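Local coordinates for protein BPH (Thiobacillus denitrificans, PDB 5OVS) that is a bacterial homologue of the proteasome that assembles into a tetradecameric double ring and probably hydrolyses proteins in its inner cavity, at residues L71-H85 / N115-Q129. Sequence-based numbering, arbitrary orientation.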
ATOM      1  N   LEU K  71     -14.222 -40.147 -20.826  1.00 41.13           N
ATOM      2  CA  LEU K  71     -13.036 -39.289 -20.674  1.00 37.74           C
ATOM      3  C   LEU K  71     -11.934 -39.824 -21.583  1.00 36.40           C
ATOM      4  O   LEU K  71     -10.833 -40.087 -21.126  1.00 35.50           O
ATOM      5  CB  LEU K  71     -12.561 -39.308 -19.212  1.00 36.19           C
ATOM      6  CG  LEU K  71     -13.548 -38.837 -18.145  1.00 35.79           C
ATOM      7  CD1 LEU K  71     -13.072 -39.178 -16.739  1.00 34.79           C
ATOM      8  CD2 LEU K  71     -13.812 -37.351 -18.279  1.00 35.68           C
ATOM      9  N   ASP K  72     -12.246 -40.015 -22.865  1.00 35.60           N
ATOM     10  CA  ASP K  72     -11.325 -40.677 -23.793  1.00 34.49           C
ATOM     11  C   ASP K  72     -11.020 -39.882 -25.055  1.00 34.33           C
ATOM     12  O   ASP K  72     -10.491 -40.428 -26.023  1.00 34.01           O
ATOM     13  CB  ASP K  72     -11.837 -42.075 -24.150  1.00 35.05           C
ATOM     14  CG  ASP K  72     -13.277 -42.082 -24.670  1.00 35.33           C
ATOM     15  OD1 ASP K  72     -13.847 -41.034 -25.045  1.00 34.19           O
ATOM     16  OD2 ASP K  72     -13.843 -43.184 -24.698  1.00 36.44           O
ATOM     17  N   SER K  73     -11.341 -38.593 -25.043  1.00 34.43           N
ATOM     18  CA  SER K  73     -10.795 -37.655 -26.025  1.00 34.35           C
ATOM     19  C   SER K  73     -10.597 -36.281 -25.386  1.00 34.07           C
ATOM     20  O   SER K  73     -11.209 -35.972 -24.361  1.00 33.87           O
ATOM     21  CB  SER K  73     -11.739 -37.522 -27.202  1.00 34.42           C
ATOM     22  OG  SER K  73     -12.763 -36.597 -26.889  1.00 34.68           O
ATOM     23  N   VAL K  74      -9.751 -35.460 -26.004  1.00 34.49           N
ATOM     24  CA  VAL K  74      -9.490 -34.098 -25.541  1.00 34.29           C
ATOM     25  C   VAL K  74     -10.787 -33.271 -25.476  1.00 34.81           C
ATOM     26  O   VAL K  74     -11.081 -32.645 -24.448  1.00 34.92           O
ATOM     27  CB  VAL K  74      -8.434 -33.409 -26.443  1.00 34.91           C
ATOM     28  CG1 VAL K  74      -8.395 -31.903 -26.233  1.00 34.88           C
ATOM     29  CG2 VAL K  74      -7.059 -33.997 -26.184  1.00 34.84           C
ATOM     30  N   ALA K  75     -11.573 -33.296 -26.551  1.00 35.91           N
ATOM     31  CA  ALA K  75     -12.845 -32.555 -26.612  1.00 36.71           C
ATOM     32  C   ALA K  75     -13.874 -33.023 -25.577  1.00 37.51           C
ATOM     33  O   ALA K  75     -14.661 -32.215 -25.062  1.00 37.46           O
ATOM     34  CB  ALA K  75     -13.447 -32.634 -28.006  1.00 36.52           C
ATOM     35  N   ARG K  76     -13.876 -34.315 -25.275  1.00 38.43           N
ATOM     36  CA  ARG K  76     -14.806 -34.852 -24.276  1.00 40.61           C
ATOM     37  C   ARG K  76     -14.374 -34.503 -22.866  1.00 38.18           C
ATOM     38  O   ARG K  76     -15.204 -34.228 -22.011  1.00 38.34           O
ATOM     39  CB  ARG K  76     -14.944 -36.367 -24.405  1.00 43.52           C
ATOM     40  CG  ARG K  76     -15.790 -36.789 -25.586  1.00 47.71           C
ATOM     41  CD  ARG K  76     -15.754 -38.299 -25.784  1.00 52.71           C
ATOM     42  NE  ARG K  76     -16.408 -38.708 -27.025  1.00 56.88           N
ATOM     43  CZ  ARG K  76     -16.421 -39.954 -27.498  1.00 60.71           C
ATOM     44  NH1 ARG K  76     -15.801 -40.937 -26.845  1.00 62.50           N
ATOM     45  NH2 ARG K  76     -17.046 -40.218 -28.641  1.00 61.11           N
ATOM     46  N   ILE K  77     -13.075 -34.530 -22.624  1.00 37.33           N
ATOM     47  CA  ILE K  77     -12.549 -34.188 -21.311  1.00 37.12           C
ATOM     48  C   ILE K  77     -12.745 -32.701 -21.057  1.00 36.29           C
ATOM     49  O   ILE K  77     -13.132 -32.299 -19.964  1.00 36.76           O
ATOM     50  CB  ILE K  77     -11.056 -34.571 -21.165  1.00 37.26           C
ATOM     51  CG1 ILE K  77     -10.897 -36.097 -21.228  1.00 37.41           C
ATOM     52  CG2 ILE K  77     -10.476 -34.032 -19.851  1.00 36.39           C
ATOM     53  CD1 ILE K  77      -9.489 -36.554 -21.541  1.00 37.82           C
ATOM     54  N   PHE K  78     -12.500 -31.877 -22.062  1.00 36.14           N
ATOM     55  CA  PHE K  78     -12.686 -30.446 -21.872  1.00 36.03           C
ATOM     56  C   PHE K  78     -14.124 -30.104 -21.476  1.00 36.52           C
ATOM     57  O   PHE K  78     -14.372 -29.304 -20.583  1.00 36.85           O
ATOM     58  CB  PHE K  78     -12.332 -29.655 -23.122  1.00 35.85           C
ATOM     59  CG  PHE K  78     -12.734 -28.231 -23.012  1.00 35.44           C
ATOM     60  CD1 PHE K  78     -12.063 -27.393 -22.133  1.00 34.98           C
ATOM     61  CD2 PHE K  78     -13.835 -27.754 -23.690  1.00 35.51           C
ATOM     62  CE1 PHE K  78     -12.452 -26.080 -21.972  1.00 35.40           C
ATOM     63  CE2 PHE K  78     -14.233 -26.443 -23.536  1.00 35.86           C
ATOM     64  CZ  PHE K  78     -13.541 -25.603 -22.675  1.00 35.91           C
ATOM     65  N   CYS K  79     -15.059 -30.716 -22.178  1.00 37.34           N
ATOM     66  CA  CYS K  79     -16.470 -30.515 -21.956  1.00 38.22           C
ATOM     67  C   CYS K  79     -16.899 -30.912 -20.539  1.00 36.76           C
ATOM     68  O   CYS K  79     -17.656 -30.192 -19.868  1.00 37.36           O
ATOM     69  CB  CYS K  79     -17.213 -31.344 -23.000  1.00 41.36           C
ATOM     70  SG  CYS K  79     -18.986 -31.222 -22.919  1.00 46.16           S
ATOM     71  N   VAL K  80     -16.416 -32.059 -20.081  1.00 35.79           N
ATOM     72  CA  VAL K  80     -16.681 -32.532 -18.712  1.00 35.26           C
ATOM     73  C   VAL K  80     -16.066 -31.582 -17.667  1.00 35.59           C
ATOM     74  O   VAL K  80     -16.745 -31.158 -16.715  1.00 34.58           O
ATOM     75  CB  VAL K  80     -16.130 -33.963 -18.521  1.00 35.21           C
ATOM     76  CG1 VAL K  80     -16.102 -34.365 -17.057  1.00 34.86           C
ATOM     77  CG2 VAL K  80     -16.961 -34.957 -19.321  1.00 36.49           C
ATOM     78  N   TRP K  81     -14.783 -31.238 -17.848  1.00 35.09           N
ATOM     79  CA  TRP K  81     -14.107 -30.342 -16.904  1.00 34.37           C
ATOM     80  C   TRP K  81     -14.718 -28.953 -16.878  1.00 34.13           C
ATOM     81  O   TRP K  81     -14.802 -28.338 -15.817  1.00 34.17           O
ATOM     82  CB  TRP K  81     -12.595 -30.275 -17.145  1.00 34.19           C
ATOM     83  CG  TRP K  81     -11.847 -30.919 -16.042  1.00 33.70           C
ATOM     84  CD1 TRP K  81     -11.019 -30.309 -15.157  1.00 33.46           C
ATOM     85  CD2 TRP K  81     -11.908 -32.297 -15.655  1.00 33.73           C
ATOM     86  NE1 TRP K  81     -10.529 -31.224 -14.260  1.00 33.22           N
ATOM     87  CE2 TRP K  81     -11.062 -32.453 -14.542  1.00 33.45           C
ATOM     88  CE3 TRP K  81     -12.586 -33.418 -16.154  1.00 34.15           C
ATOM     89  CZ2 TRP K  81     -10.871 -33.682 -13.911  1.00 33.44           C
ATOM     90  CZ3 TRP K  81     -12.397 -34.644 -15.528  1.00 34.09           C
ATOM     91  CH2 TRP K  81     -11.542 -34.763 -14.418  1.00 34.31           C
ATOM     92  N   ASN K  82     -15.175 -28.466 -18.024  1.00 34.27           N
ATOM     93  CA  ASN K  82     -15.821 -27.159 -18.045  1.00 35.31           C
ATOM     94  C   ASN K  82     -17.130 -27.160 -17.263  1.00 35.24           C
ATOM     95  O   ASN K  82     -17.397 -26.229 -16.532  1.00 35.93           O
ATOM     96  CB  ASN K  82     -16.068 -26.677 -19.470  1.00 36.07           C
ATOM     97  CG  ASN K  82     -16.317 -25.184 -19.533  1.00 36.33           C
ATOM     98  OD1 ASN K  82     -15.419 -24.384 -19.260  1.00 36.67           O
ATOM     99  ND2 ASN K  82     -17.534 -24.802 -19.880  1.00 36.48           N
ATOM    100  N   THR K  83     -17.934 -28.212 -17.423  1.00 35.74           N
ATOM    101  CA  THR K  83     -19.147 -28.409 -16.624  1.00 35.41           C
ATOM    102  C   THR K  83     -18.791 -28.620 -15.144  1.00 35.14           C
ATOM    103  O   THR K  83     -19.388 -28.002 -14.275  1.00 35.84           O
ATOM    104  CB  THR K  83     -19.977 -29.606 -17.156  1.00 36.43           C
ATOM    105  OG1 THR K  83     -20.446 -29.308 -18.476  1.00 38.34           O
ATOM    106  CG2 THR K  83     -21.178 -29.915 -16.275  1.00 36.12           C
ATOM    107  N   LEU K  84     -17.814 -29.478 -14.860  1.00 35.28           N
ATOM    108  CA  LEU K  84     -17.344 -29.685 -13.487  1.00 35.40           C
ATOM    109  C   LEU K  84     -17.026 -28.371 -12.800  1.00 35.63           C
ATOM    110  O   LEU K  84     -17.414 -28.170 -11.655  1.00 35.18           O
ATOM    111  CB  LEU K  84     -16.094 -30.568 -13.453  1.00 35.88           C
ATOM    112  CG  LEU K  84     -15.289 -30.599 -12.143  1.00 35.77           C
ATOM    113  CD1 LEU K  84     -16.111 -31.194 -11.018  1.00 36.97           C
ATOM    114  CD2 LEU K  84     -14.024 -31.408 -12.320  1.00 35.61           C
ATOM    115  N   HIS K  85     -16.322 -27.478 -13.497  1.00 36.08           N
ATOM    116  CA  HIS K  85     -15.887 -26.222 -12.886  1.00 36.37           C
ATOM    117  C   HIS K  85     -17.069 -25.395 -12.365  1.00 38.07           C
ATOM    118  O   HIS K  85     -16.983 -24.763 -11.300  1.00 38.59           O
ATOM    119  CB  HIS K  85     -15.068 -25.383 -13.863  1.00 36.14           C
ATOM    120  CG  HIS K  85     -14.550 -24.122 -13.260  1.00 35.56           C
ATOM    121  ND1 HIS K  85     -13.471 -24.100 -12.408  1.00 34.73           N
ATOM    122  CD2 HIS K  85     -15.000 -22.847 -13.338  1.00 35.83           C
ATOM    123  CE1 HIS K  85     -13.267 -22.861 -12.000  1.00 35.64           C
ATOM    124  NE2 HIS K  85     -14.176 -22.080 -12.554  1.00 35.37           N
ATOM    125  N   ASN K 115      -6.826 -44.003 -19.349  1.00 35.94           N
ATOM    126  CA  ASN K 115      -7.770 -45.058 -19.740  1.00 39.24           C
ATOM    127  C   ASN K 115      -7.293 -45.786 -20.994  1.00 40.23           C
ATOM    128  O   ASN K 115      -6.392 -45.303 -21.686  1.00 39.78           O
ATOM    129  CB  ASN K 115      -9.192 -44.502 -19.891  1.00 41.05           C
ATOM    130  CG  ASN K 115      -9.342 -43.565 -21.075  1.00 42.00           C
ATOM    131  OD1 ASN K 115      -9.241 -43.973 -22.232  1.00 44.51           O
ATOM    132  ND2 ASN K 115      -9.634 -42.308 -20.785  1.00 41.67           N
ATOM    133  N   PRO K 116      -7.888 -46.955 -21.296  1.00 41.34           N
ATOM    134  CA  PRO K 116      -7.399 -47.708 -22.440  1.00 40.65           C
ATOM    135  C   PRO K 116      -7.212 -46.892 -23.727  1.00 38.99           C
ATOM    136  O   PRO K 116      -6.341 -47.230 -24.533  1.00 39.17           O
ATOM    137  CB  PRO K 116      -8.467 -48.795 -22.619  1.00 42.69           C
ATOM    138  CG  PRO K 116      -8.949 -49.050 -21.234  1.00 43.30           C
ATOM    139  CD  PRO K 116      -8.931 -47.698 -20.563  1.00 42.26           C
ATOM    140  N   ARG K 117      -7.988 -45.830 -23.924  1.00 36.05           N
ATOM    141  CA  ARG K 117      -7.895 -45.087 -25.176  1.00 35.48           C
ATOM    142  C   ARG K 117      -6.870 -43.944 -25.190  1.00 33.36           C
ATOM    143  O   ARG K 117      -6.761 -43.238 -26.178  1.00 32.59           O
ATOM    144  CB  ARG K 117      -9.294 -44.652 -25.633  1.00 37.08           C
ATOM    145  CG  ARG K 117     -10.114 -45.870 -26.077  1.00 39.23           C
ATOM    146  CD  ARG K 117     -11.626 -45.767 -25.919  1.00 40.03           C
ATOM    147  NE  ARG K 117     -12.109 -45.357 -24.592  1.00 41.17           N
ATOM    148  CZ  ARG K 117     -12.079 -46.103 -23.486  1.00 41.47           C
ATOM    149  NH1 ARG K 117     -11.547 -47.320 -23.489  1.00 43.16           N
ATOM    150  NH2 ARG K 117     -12.570 -45.607 -22.357  1.00 40.92           N
ATOM    151  N   GLY K 118      -6.109 -43.774 -24.112  1.00 31.95           N
ATOM    152  CA  GLY K 118      -4.988 -42.828 -24.122  1.00 30.89           C
ATOM    153  C   GLY K 118      -4.657 -42.285 -22.750  1.00 30.02           C
ATOM    154  O   GLY K 118      -5.341 -42.573 -21.777  1.00 29.38           O
ATOM    155  N   ILE K 119      -3.603 -41.477 -22.680  1.00 29.96           N
ATOM    156  CA  ILE K 119      -3.265 -40.773 -21.455  1.00 29.18           C
ATOM    157  C   ILE K 119      -3.408 -39.264 -21.643  1.00 29.91           C
ATOM    158  O   ILE K 119      -2.991 -38.700 -22.652  1.00 31.52           O
ATOM    159  CB  ILE K 119      -1.870 -41.146 -20.959  1.00 29.06           C
ATOM    160  CG1 ILE K 119      -0.801 -40.901 -22.032  1.00 28.85           C
ATOM    161  CG2 ILE K 119      -1.852 -42.605 -20.532  1.00 29.10           C
ATOM    162  CD1 ILE K 119       0.592 -40.771 -21.450  1.00 28.59           C
ATOM    163  N   PHE K 120      -4.020 -38.617 -20.663  1.00 29.61           N
ATOM    164  CA  PHE K 120      -4.404 -37.229 -20.782  1.00 29.06           C
ATOM    165  C   PHE K 120      -4.106 -36.472 -19.495  1.00 28.17           C
ATOM    166  O   PHE K 120      -3.845 -37.058 -18.448  1.00 27.76           O
ATOM    167  CB  PHE K 120      -5.910 -37.128 -21.039  1.00 29.59           C
ATOM    168  CG  PHE K 120      -6.398 -37.901 -22.248  1.00 30.08           C
ATOM    169  CD1 PHE K 120      -6.400 -37.321 -23.504  1.00 30.06           C
ATOM    170  CD2 PHE K 120      -6.887 -39.184 -22.117  1.00 30.02           C
ATOM    171  CE1 PHE K 120      -6.863 -38.018 -24.605  1.00 30.55           C
ATOM    172  CE2 PHE K 120      -7.355 -39.880 -23.213  1.00 30.22           C
ATOM    173  CZ  PHE K 120      -7.347 -39.297 -24.457  1.00 30.50           C
ATOM    174  N   GLY K 121      -4.162 -35.155 -19.586  1.00 27.78           N
ATOM    175  CA  GLY K 121      -4.077 -34.311 -18.408  1.00 27.09           C
ATOM    176  C   GLY K 121      -4.957 -33.103 -18.575  1.00 26.61           C
ATOM    177  O   GLY K 121      -5.212 -32.667 -19.688  1.00 25.16           O
ATOM    178  N   VAL K 122      -5.430 -32.580 -17.453  1.00 27.17           N
ATOM    179  CA  VAL K 122      -6.167 -31.328 -17.428  1.00 27.49           C
ATOM    180  C   VAL K 122      -5.528 -30.473 -16.372  1.00 28.10           C
ATOM    181  O   VAL K 122      -5.584 -30.809 -15.193  1.00 27.73           O
ATOM    182  CB  VAL K 122      -7.645 -31.506 -17.047  1.00 27.78           C
ATOM    183  CG1 VAL K 122      -8.414 -30.206 -17.305  1.00 28.17           C
ATOM    184  CG2 VAL K 122      -8.260 -32.653 -17.812  1.00 28.10           C
ATOM    185  N   ALA K 123      -4.905 -29.373 -16.792  1.00 29.53           N
ATOM    186  CA  ALA K 123      -4.311 -28.447 -15.851  1.00 30.23           C
ATOM    187  C   ALA K 123      -5.428 -27.591 -15.255  1.00 31.16           C
ATOM    188  O   ALA K 123      -6.572 -27.640 -15.721  1.00 31.63           O
ATOM    189  CB  ALA K 123      -3.256 -27.593 -16.532  1.00 30.94           C
ATOM    190  N   ALA K 124      -5.082 -26.817 -14.232  1.00 31.42           N
ATOM    191  CA  ALA K 124      -6.048 -26.047 -13.435  1.00 32.21           C
ATOM    192  C   ALA K 124      -6.921 -25.085 -14.244  1.00 32.71           C
ATOM    193  O   ALA K 124      -8.072 -24.831 -13.875  1.00 32.41           O
ATOM    194  CB  ALA K 124      -5.310 -25.285 -12.334  1.00 31.75           C
ATOM    195  N   HIS K 125      -6.384 -24.559 -15.342  1.00 32.99           N
ATOM    196  CA  HIS K 125      -7.135 -23.654 -16.205  1.00 33.77           C
ATOM    197  C   HIS K 125      -7.864 -24.393 -17.350  1.00 34.09           C
ATOM    198  O   HIS K 125      -8.148 -23.802 -18.397  1.00 34.27           O
ATOM    199  CB  HIS K 125      -6.202 -22.569 -16.725  1.00 34.65           C
ATOM    200  CG  HIS K 125      -5.620 -21.721 -15.633  1.00 36.34           C
ATOM    201  ND1 HIS K 125      -4.377 -21.959 -15.085  1.00 36.73           N
ATOM    202  CD2 HIS K 125      -6.128 -20.656 -14.964  1.00 36.90           C
ATOM    203  CE1 HIS K 125      -4.137 -21.067 -14.138  1.00 37.07           C
ATOM    204  NE2 HIS K 125      -5.185 -20.269 -14.041  1.00 37.50           N
ATOM    205  N   ARG K 126      -8.177 -25.669 -17.116  1.00 33.04           N
ATOM    206  CA  ARG K 126      -8.887 -26.548 -18.059  1.00 33.74           C
ATOM    207  C   ARG K 126      -8.161 -26.779 -19.396  1.00 33.14           C
ATOM    208  O   ARG K 126      -8.782 -27.070 -20.424  1.00 33.98           O
ATOM    209  CB  ARG K 126     -10.346 -26.114 -18.219  1.00 34.19           C
ATOM    210  CG  ARG K 126     -11.141 -26.465 -16.960  1.00 35.07           C
ATOM    211  CD  ARG K 126     -12.445 -25.699 -16.805  1.00 35.05           C
ATOM    212  NE  ARG K 126     -12.299 -24.262 -17.012  1.00 35.02           N
ATOM    213  CZ  ARG K 126     -11.686 -23.428 -16.173  1.00 36.54           C
ATOM    214  NH1 ARG K 126     -11.126 -23.861 -15.045  1.00 36.84           N
ATOM    215  NH2 ARG K 126     -11.620 -22.138 -16.470  1.00 37.85           N
ATOM    216  N   THR K 127      -6.839 -26.694 -19.337  1.00 31.15           N
ATOM    217  CA  THR K 127      -5.978 -27.022 -20.446  1.00 31.50           C
ATOM    218  C   THR K 127      -5.900 -28.520 -20.578  1.00 30.42           C
ATOM    219  O   THR K 127      -5.169 -29.154 -19.827  1.00 32.14           O
ATOM    220  CB  THR K 127      -4.539 -26.531 -20.172  1.00 31.87           C
ATOM    221  OG1 THR K 127      -4.578 -25.175 -19.724  1.00 32.43           O
ATOM    222  CG2 THR K 127      -3.670 -26.664 -21.413  1.00 32.17           C
ATOM    223  N   VAL K 128      -6.645 -29.082 -21.519  1.00 29.34           N
ATOM    224  CA  VAL K 128      -6.666 -30.525 -21.728  1.00 28.28           C
ATOM    225  C   VAL K 128      -5.621 -30.931 -22.745  1.00 28.12           C
ATOM    226  O   VAL K 128      -5.545 -30.354 -23.823  1.00 27.53           O
ATOM    227  CB  VAL K 128      -8.028 -31.025 -22.258  1.00 27.85           C
ATOM    228  CG1 VAL K 128      -8.021 -32.541 -22.366  1.00 27.50           C
ATOM    229  CG2 VAL K 128      -9.162 -30.536 -21.383  1.00 27.72           C
ATOM    230  N   GLN K 129      -4.865 -31.973 -22.422  1.00 28.45           N
ATOM    231  CA  GLN K 129      -3.774 -32.429 -23.271  1.00 29.84           C
ATOM    232  C   GLN K 129      -3.798 -33.940 -23.393  1.00 29.08           C
ATOM    233  O   GLN K 129      -4.145 -34.624 -22.441  1.00 28.56           O
ATOM    234  CB  GLN K 129      -2.423 -31.934 -22.698  1.00 30.58           C
ATOM    235  CG  GLN K 129      -2.378 -30.421 -22.594  1.00 31.61           C
ATOM    236  CD  GLN K 129      -1.011 -29.860 -22.230  1.00 33.16           C
ATOM    237  OE1 GLN K 129      -0.503 -30.055 -21.115  1.00 34.46           O
ATOM    238  NE2 GLN K 129      -0.424 -29.126 -23.158  1.00 33.95           N
TER
HETATM  239  O   HOH W   1      -8.156 -29.930 -13.387  1.00 25.74           O
HETATM  240  O   HOH W   2     -13.073 -22.978 -19.264  1.00 37.02           O
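Leu71 O receives a weak hydrogen bond from Asn115 ND2, bent to 118°, while OD1 of the same amide accepts from the backbone N of Arg117 in an Asx turn. Next along the chain, Asp72 OD2 takes Arg117 NE at 2.8 Å on its anti side, the carboxylate standing almost perpendicular to the guanidinium. OD1 bridges to Arg76 NH1, so one carboxylate lies between two arginines, whose like charges it probably offsets. Arg117 also pairs with Asp43; a leucine in its place would probably leave Asp43 without this partner and Asp72 with Arg76 as its remaining cation. Val74 CG1 then meets Val128 CG1 at 3.9 Å. With CG1 beside its backbone N (chi1 -65°), Ile77 lays CD1 over one face of Phe120, 3.4 Å from CG, and sends CG2 into tight contact with Val122 CG2. Helix 74-91 thus packs across strands 111-115, 118-122 and 128-131 on one face of the antiparallel sheet, consistent with the sandwich fold of proteasome β-type subunits, in which helices flank the sheets. Phe78 CB touches Val128 CG2, and the Phe78 side chain also packs on Ile57 of the second subunit. Trp81 is held between Val122, whose CG1 lies 3.4 Å from CD1, and Leu84 on the opposite ring face; NE1 donates to a water that in turn donates to Val122 O. A second water links Asn82 OD1 to Arg126 NE, while Asn82 ND2 reaches His91 O of the second subunit. Bent at chi3 (-48°), Arg126 stacks its guanidinium on His85, centres 4.2 Å apart; Ser107 OG bonds to both His85 ND1 and Arg126 NH1, and Glu105 meets His85 NE2 with its carboxylate and Arg126 NH2 with its backbone O.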